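PDB 1XX7: oxetanocin-like protein from Pyrococcus furiosus, which probably hydrolyses 2'-deoxyribonucleoside 5'-monophosphates to the nucleoside and phosphate, as a metal-dependent homodimeric phosphatase of the HD-domain family. Local coordinates for residues Leu15-Ile29 and His75-Leu87. Numbering follows the deposited sequence.
Sequences LAGKLKRIPRMGWLI and HDLGEAIITDLPL. With NI (nickel (II) ion), chain G.
At the HD-domain metal site, R24 of segment 15-29 reaches D76 and E79 of segment 75-87 through one water, which accepts from R24 NH2 and donates to D76 OD2 and E79 OE1. H75 and D76 are the HD pair itself: nickel is bound by H75 NE2 (2.3 Å) and by D76 OD2 (2.1 Å), with H41 and D132 completing the protein ligands. The R24 chain, bent at chi2 (-89°) and chi3 (-72°), brings NH2 to 4.5 Å from D76 OD2, too far for a direct bond, while NE is held in a salt bridge with E36. D84 OD2, 4.1 Å from R24 NH2 but well out of the guanidinium plane, interacts by charge alone; R24 probably offsets part of the charge of D76, E79 and D84. Farther along, helix 10-18 and the residues after it meet helix 79-82 and the turn before it. A80 CB sits against L15 CG at 3.7 Å, and L19 CD2 rests 3.5 Å from A80 N; L19 CD1 meets L77 CD1, the two leucines crossing at about a right angle. I22 CD1 packs by the carbonyl oxygens of E79 and A80. Past T83, P86 CG lies 3.6 Å from I29 CD1; P86 also packs on T83 of the second subunit. R24 sits at the N-cap position of helix 25-30, but D84 takes up the first-turn N-H: M25 N donates to D84 OD2 at 3.2 Å, on the anti side and 35° out of the carboxylate plane.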
loop_
_atom_site.group_PDB
_atom_site.type_symbol
_atom_site.label_atom_id
_atom_site.label_comp_id
_atom_site.label_asym_id
_atom_site.label_seq_id
_atom_site.Cartn_x
_atom_site.Cartn_y
_atom_site.Cartn_z
ATOM N N LEU A 15 17.426 -6.139 -14.584
ATOM C CA LEU A 15 18.160 -5.845 -13.361
ATOM C C LEU A 15 17.854 -4.464 -12.778
ATOM O O LEU A 15 17.537 -4.366 -11.620
ATOM C CB LEU A 15 19.653 -5.978 -13.586
ATOM C CG LEU A 15 20.416 -6.017 -12.253
ATOM C CD1 LEU A 15 20.255 -7.413 -11.618
ATOM C CD2 LEU A 15 21.816 -5.713 -12.440
ATOM N N ALA A 16 18.008 -3.402 -13.574
ATOM C CA ALA A 16 17.603 -2.057 -13.165
ATOM C C ALA A 16 16.113 -1.937 -12.751
ATOM O O ALA A 16 15.756 -1.128 -11.894
ATOM C CB ALA A 16 17.914 -1.015 -14.318
ATOM N N GLY A 17 15.243 -2.688 -13.402
ATOM C CA GLY A 17 13.845 -2.766 -12.985
ATOM C C GLY A 17 13.649 -3.262 -11.550
ATOM O O GLY A 17 12.706 -2.888 -10.896
ATOM N N LYS A 18 14.549 -4.094 -11.063
ATOM C CA LYS A 18 14.525 -4.517 -9.667
ATOM C C LYS A 18 14.577 -3.345 -8.649
ATOM O O LYS A 18 13.899 -3.373 -7.595
ATOM C CB LYS A 18 15.635 -5.505 -9.422
ATOM C CG LYS A 18 15.418 -6.861 -10.008
ATOM C CD LYS A 18 16.637 -7.733 -9.603
ATOM C CE LYS A 18 16.667 -9.180 -10.127
ATOM N NZ LYS A 18 15.317 -9.579 -10.507
ATOM N N LEU A 19 15.314 -2.294 -9.015
ATOM C CA LEU A 19 15.362 -1.070 -8.219
ATOM C C LEU A 19 14.060 -0.361 -8.118
ATOM O O LEU A 19 13.910 0.458 -7.218
ATOM C CB LEU A 19 16.391 -0.072 -8.756
ATOM C CG LEU A 19 17.855 -0.489 -8.815
ATOM C CD1 LEU A 19 18.736 0.763 -9.048
ATOM C CD2 LEU A 19 18.273 -1.199 -7.599
ATOM N N LYS A 20 13.108 -0.645 -9.034
ATOM C CA LYS A 20 11.781 -0.028 -8.929
ATOM C C LYS A 20 10.988 -0.599 -7.764
ATOM O O LYS A 20 10.064 0.034 -7.276
ATOM C CB LYS A 20 10.955 -0.166 -10.195
ATOM C CG LYS A 20 11.556 0.534 -11.425
ATOM C CD LYS A 20 10.581 0.408 -12.586
ATOM C CE LYS A 20 11.154 0.822 -13.953
ATOM N NZ LYS A 20 10.020 0.926 -14.963
ATOM N N ARG A 21 11.346 -1.787 -7.352
ATOM C CA ARG A 21 10.589 -2.542 -6.359
ATOM C C ARG A 21 11.307 -2.663 -5.017
ATOM O O ARG A 21 10.645 -2.783 -4.012
ATOM C CB ARG A 21 10.276 -3.916 -6.907
ATOM C CG ARG A 21 9.523 -3.775 -8.174
ATOM C CD ARG A 21 8.951 -5.040 -8.625
ATOM N NE ARG A 21 9.949 -6.044 -8.919
ATOM C CZ ARG A 21 10.616 -6.160 -10.060
ATOM N NH1 ARG A 21 10.488 -5.283 -11.039
ATOM N NH2 ARG A 21 11.473 -7.156 -10.205
ATOM N N ILE A 22 12.639 -2.613 -5.029
ATOM C CA ILE A 22 13.440 -2.721 -3.812
ATOM C C ILE A 22 13.290 -1.442 -2.954
ATOM O O ILE A 22 13.491 -0.331 -3.445
ATOM C CB ILE A 22 14.936 -3.084 -4.174
ATOM C CG1 ILE A 22 14.989 -4.530 -4.675
ATOM C CG2 ILE A 22 15.863 -2.949 -2.969
ATOM C CD1 ILE A 22 16.257 -4.897 -5.494
ATOM N N PRO A 23 12.805 -1.589 -1.702
ATOM C CA PRO A 23 12.641 -0.400 -0.865
ATOM C C PRO A 23 13.963 0.144 -0.261
ATOM O O PRO A 23 14.971 -0.561 -0.058
ATOM C CB PRO A 23 11.640 -0.844 0.235
ATOM C CG PRO A 23 11.703 -2.283 0.253
ATOM C CD PRO A 23 12.329 -2.813 -1.011
ATOM N N ARG A 24 13.947 1.439 -0.081
ATOM C CA ARG A 24 14.905 2.095 0.743
ATOM C C ARG A 24 14.582 1.692 2.237
ATOM O O ARG A 24 13.580 2.178 2.846
ATOM C CB ARG A 24 14.775 3.591 0.472
ATOM C CG ARG A 24 15.240 3.960 -0.929
ATOM C CD ARG A 24 16.752 4.265 -0.940
ATOM N NE ARG A 24 17.015 5.553 -0.276
ATOM C CZ ARG A 24 18.213 5.982 0.167
ATOM N NH1 ARG A 24 18.318 7.174 0.746
ATOM N NH2 ARG A 24 19.298 5.223 0.052
ATOM N N MET A 25 15.425 0.809 2.782
ATOM C CA MET A 25 15.127 0.061 4.028
ATOM C C MET A 25 15.131 0.909 5.291
ATOM O O MET A 25 14.327 0.679 6.184
ATOM C CB MET A 25 16.073 -1.146 4.203
ATOM C CG MET A 25 15.712 -2.335 3.320
ATOM S SD MET A 25 14.133 -3.217 3.710
ATOM C CE MET A 25 14.064 -3.047 5.418
ATOM N N GLY A 26 16.014 1.890 5.347
ATOM C CA GLY A 26 16.049 2.859 6.442
ATOM C C GLY A 26 14.651 3.403 6.765
ATOM O O GLY A 26 14.193 3.317 7.902
ATOM N N TRP A 27 13.945 3.908 5.751
ATOM C CA TRP A 27 12.572 4.423 5.967
ATOM C C TRP A 27 11.654 3.301 6.501
ATOM O O TRP A 27 10.909 3.488 7.451
ATOM C CB TRP A 27 11.975 5.037 4.681
ATOM C CG TRP A 27 12.912 5.967 3.914
ATOM C CD1 TRP A 27 13.278 5.847 2.612
ATOM C CD2 TRP A 27 13.600 7.145 4.418
ATOM N NE1 TRP A 27 14.147 6.846 2.272
ATOM C CE2 TRP A 27 14.346 7.676 3.345
ATOM C CE3 TRP A 27 13.647 7.799 5.671
ATOM C CZ2 TRP A 27 15.154 8.829 3.473
ATOM C CZ3 TRP A 27 14.460 8.972 5.803
ATOM C CH2 TRP A 27 15.214 9.452 4.712
ATOM N N LEU A 28 11.747 2.140 5.878
ATOM C CA LEU A 28 10.786 1.096 6.056
ATOM C C LEU A 28 10.828 0.561 7.477
ATOM O O LEU A 28 9.785 0.372 8.132
ATOM C CB LEU A 28 11.058 0.016 5.009
ATOM C CG LEU A 28 10.272 -1.275 4.906
ATOM C CD1 LEU A 28 10.482 -1.961 3.554
ATOM C CD2 LEU A 28 10.690 -2.204 6.053
ATOM N N ILE A 29 12.043 0.382 7.956
ATOM C CA ILE A 29 12.295 -0.059 9.299
ATOM C C ILE A 29 11.893 0.988 10.372
ATOM O O ILE A 29 11.513 0.614 11.463
ATOM C CB ILE A 29 13.774 -0.492 9.447
ATOM C CG1 ILE A 29 14.011 -1.738 8.567
ATOM C CG2 ILE A 29 14.077 -0.838 10.900
ATOM C CD1 ILE A 29 15.401 -2.123 8.380
ATOM N N HIS A 75 25.161 4.232 -9.232
ATOM C CA HIS A 75 25.781 4.182 -7.911
ATOM C C HIS A 75 25.134 3.198 -6.904
ATOM O O HIS A 75 25.840 2.635 -6.061
ATOM C CB HIS A 75 25.939 5.569 -7.342
ATOM C CG HIS A 75 24.766 6.029 -6.562
ATOM N ND1 HIS A 75 23.634 6.528 -7.158
ATOM C CD2 HIS A 75 24.528 6.019 -5.233
ATOM C CE1 HIS A 75 22.740 6.810 -6.229
ATOM N NE2 HIS A 75 23.261 6.529 -5.051
ATOM N N ASP A 76 23.821 2.958 -7.021
ATOM C CA ASP A 76 23.117 2.015 -6.151
ATOM C C ASP A 76 22.575 0.821 -6.938
ATOM O O ASP A 76 21.797 0.039 -6.402
ATOM C CB ASP A 76 21.980 2.716 -5.420
ATOM C CG ASP A 76 22.459 3.510 -4.221
ATOM O OD1 ASP A 76 23.624 3.382 -3.844
ATOM O OD2 ASP A 76 21.667 4.270 -3.630
ATOM N N LEU A 77 23.045 0.640 -8.177
ATOM C CA LEU A 77 22.565 -0.438 -9.020
ATOM C C LEU A 77 22.942 -1.848 -8.504
ATOM O O LEU A 77 22.213 -2.819 -8.749
ATOM C CB LEU A 77 23.099 -0.237 -10.423
ATOM C CG LEU A 77 22.536 -1.075 -11.561
ATOM C CD1 LEU A 77 20.965 -1.198 -11.540
ATOM C CD2 LEU A 77 23.036 -0.437 -12.860
ATOM N N GLY A 78 24.064 -1.940 -7.779
ATOM C CA GLY A 78 24.441 -3.164 -7.084
ATOM C C GLY A 78 23.424 -3.632 -6.033
ATOM O O GLY A 78 23.412 -4.817 -5.654
ATOM N N GLU A 79 22.567 -2.708 -5.591
ATOM C CA GLU A 79 21.486 -3.026 -4.667
ATOM C C GLU A 79 20.363 -3.834 -5.318
ATOM O O GLU A 79 19.590 -4.466 -4.618
ATOM C CB GLU A 79 20.951 -1.747 -3.992
ATOM C CG GLU A 79 22.059 -1.030 -3.252
ATOM C CD GLU A 79 21.626 0.117 -2.360
ATOM O OE1 GLU A 79 20.501 0.668 -2.494
ATOM O OE2 GLU A 79 22.465 0.495 -1.533
ATOM N N ALA A 80 20.297 -3.835 -6.655
ATOM C CA ALA A 80 19.424 -4.728 -7.387
ATOM C C ALA A 80 19.673 -6.173 -7.012
ATOM O O ALA A 80 18.754 -6.968 -6.988
ATOM C CB ALA A 80 19.581 -4.535 -8.919
ATOM N N ILE A 81 20.914 -6.487 -6.700
ATOM C CA ILE A 81 21.360 -7.825 -6.262
ATOM C C ILE A 81 21.447 -7.978 -4.727
ATOM O O ILE A 81 20.978 -8.956 -4.156
ATOM C CB ILE A 81 22.736 -8.107 -6.958
ATOM C CG1 ILE A 81 22.567 -7.807 -8.462
ATOM C CG2 ILE A 81 23.227 -9.505 -6.696
ATOM C CD1 ILE A 81 23.529 -8.436 -9.360
ATOM N N ILE A 82 22.013 -6.974 -4.073
ATOM C CA ILE A 82 22.357 -7.017 -2.639
ATOM C C ILE A 82 21.216 -6.514 -1.732
ATOM O O ILE A 82 21.192 -6.840 -0.542
ATOM C CB ILE A 82 23.627 -6.156 -2.378
ATOM C CG1 ILE A 82 24.856 -6.726 -3.118
ATOM C CG2 ILE A 82 23.910 -5.954 -0.862
ATOM C CD1 ILE A 82 25.108 -8.224 -2.894
ATOM N N THR A 83 20.265 -5.769 -2.322
ATOM C CA THR A 83 19.263 -4.945 -1.599
ATOM C C THR A 83 19.937 -3.765 -0.907
ATOM O O THR A 83 21.152 -3.659 -0.887
ATOM C CB THR A 83 18.388 -5.717 -0.555
ATOM O OG1 THR A 83 19.170 -6.037 0.620
ATOM C CG2 THR A 83 17.825 -6.979 -1.179
ATOM N N ASP A 84 19.107 -2.868 -0.376
ATOM C CA ASP A 84 19.564 -1.700 0.305
ATOM C C ASP A 84 19.771 -2.079 1.798
ATOM O O ASP A 84 18.864 -1.997 2.594
ATOM C CB ASP A 84 18.518 -0.585 0.152
ATOM C CG ASP A 84 18.943 0.704 0.796
ATOM O OD1 ASP A 84 20.159 0.922 0.949
ATOM O OD2 ASP A 84 18.068 1.491 1.188
ATOM N N LEU A 85 20.972 -2.490 2.159
ATOM C CA LEU A 85 21.243 -2.884 3.528
ATOM C C LEU A 85 21.179 -1.665 4.467
ATOM O O LEU A 85 21.828 -0.632 4.221
ATOM C CB LEU A 85 22.578 -3.624 3.634
ATOM C CG LEU A 85 22.613 -4.901 2.791
ATOM C CD1 LEU A 85 23.984 -5.575 2.866
ATOM C CD2 LEU A 85 21.527 -5.866 3.199
ATOM N N PRO A 86 20.328 -1.760 5.508
ATOM C CA PRO A 86 20.239 -0.660 6.470
ATOM C C PRO A 86 21.481 -0.597 7.345
ATOM O O PRO A 86 22.320 -1.529 7.322
ATOM C CB PRO A 86 18.975 -1.003 7.291
ATOM C CG PRO A 86 18.805 -2.511 7.144
ATOM C CD PRO A 86 19.422 -2.888 5.842
ATOM N N LEU A 87 21.594 0.482 8.117
ATOM C CA LEU A 87 22.747 0.674 9.002
ATOM C C LEU A 87 22.923 -0.484 9.969
ATOM O O LEU A 87 24.042 -0.882 10.252
ATOM C CB LEU A 87 22.603 1.978 9.780
ATOM C CG LEU A 87 22.774 3.251 8.961
ATOM C CD1 LEU A 87 21.982 4.417 9.597
ATOM C CD2 LEU A 87 24.252 3.628 8.823
HETATM NI NI NI G . 22.197 6.250 -3.004
HETATM O O HOH W 1 16.109 -3.123 0.076
HETATM O O HOH W 2 19.980 3.239 -1.858
#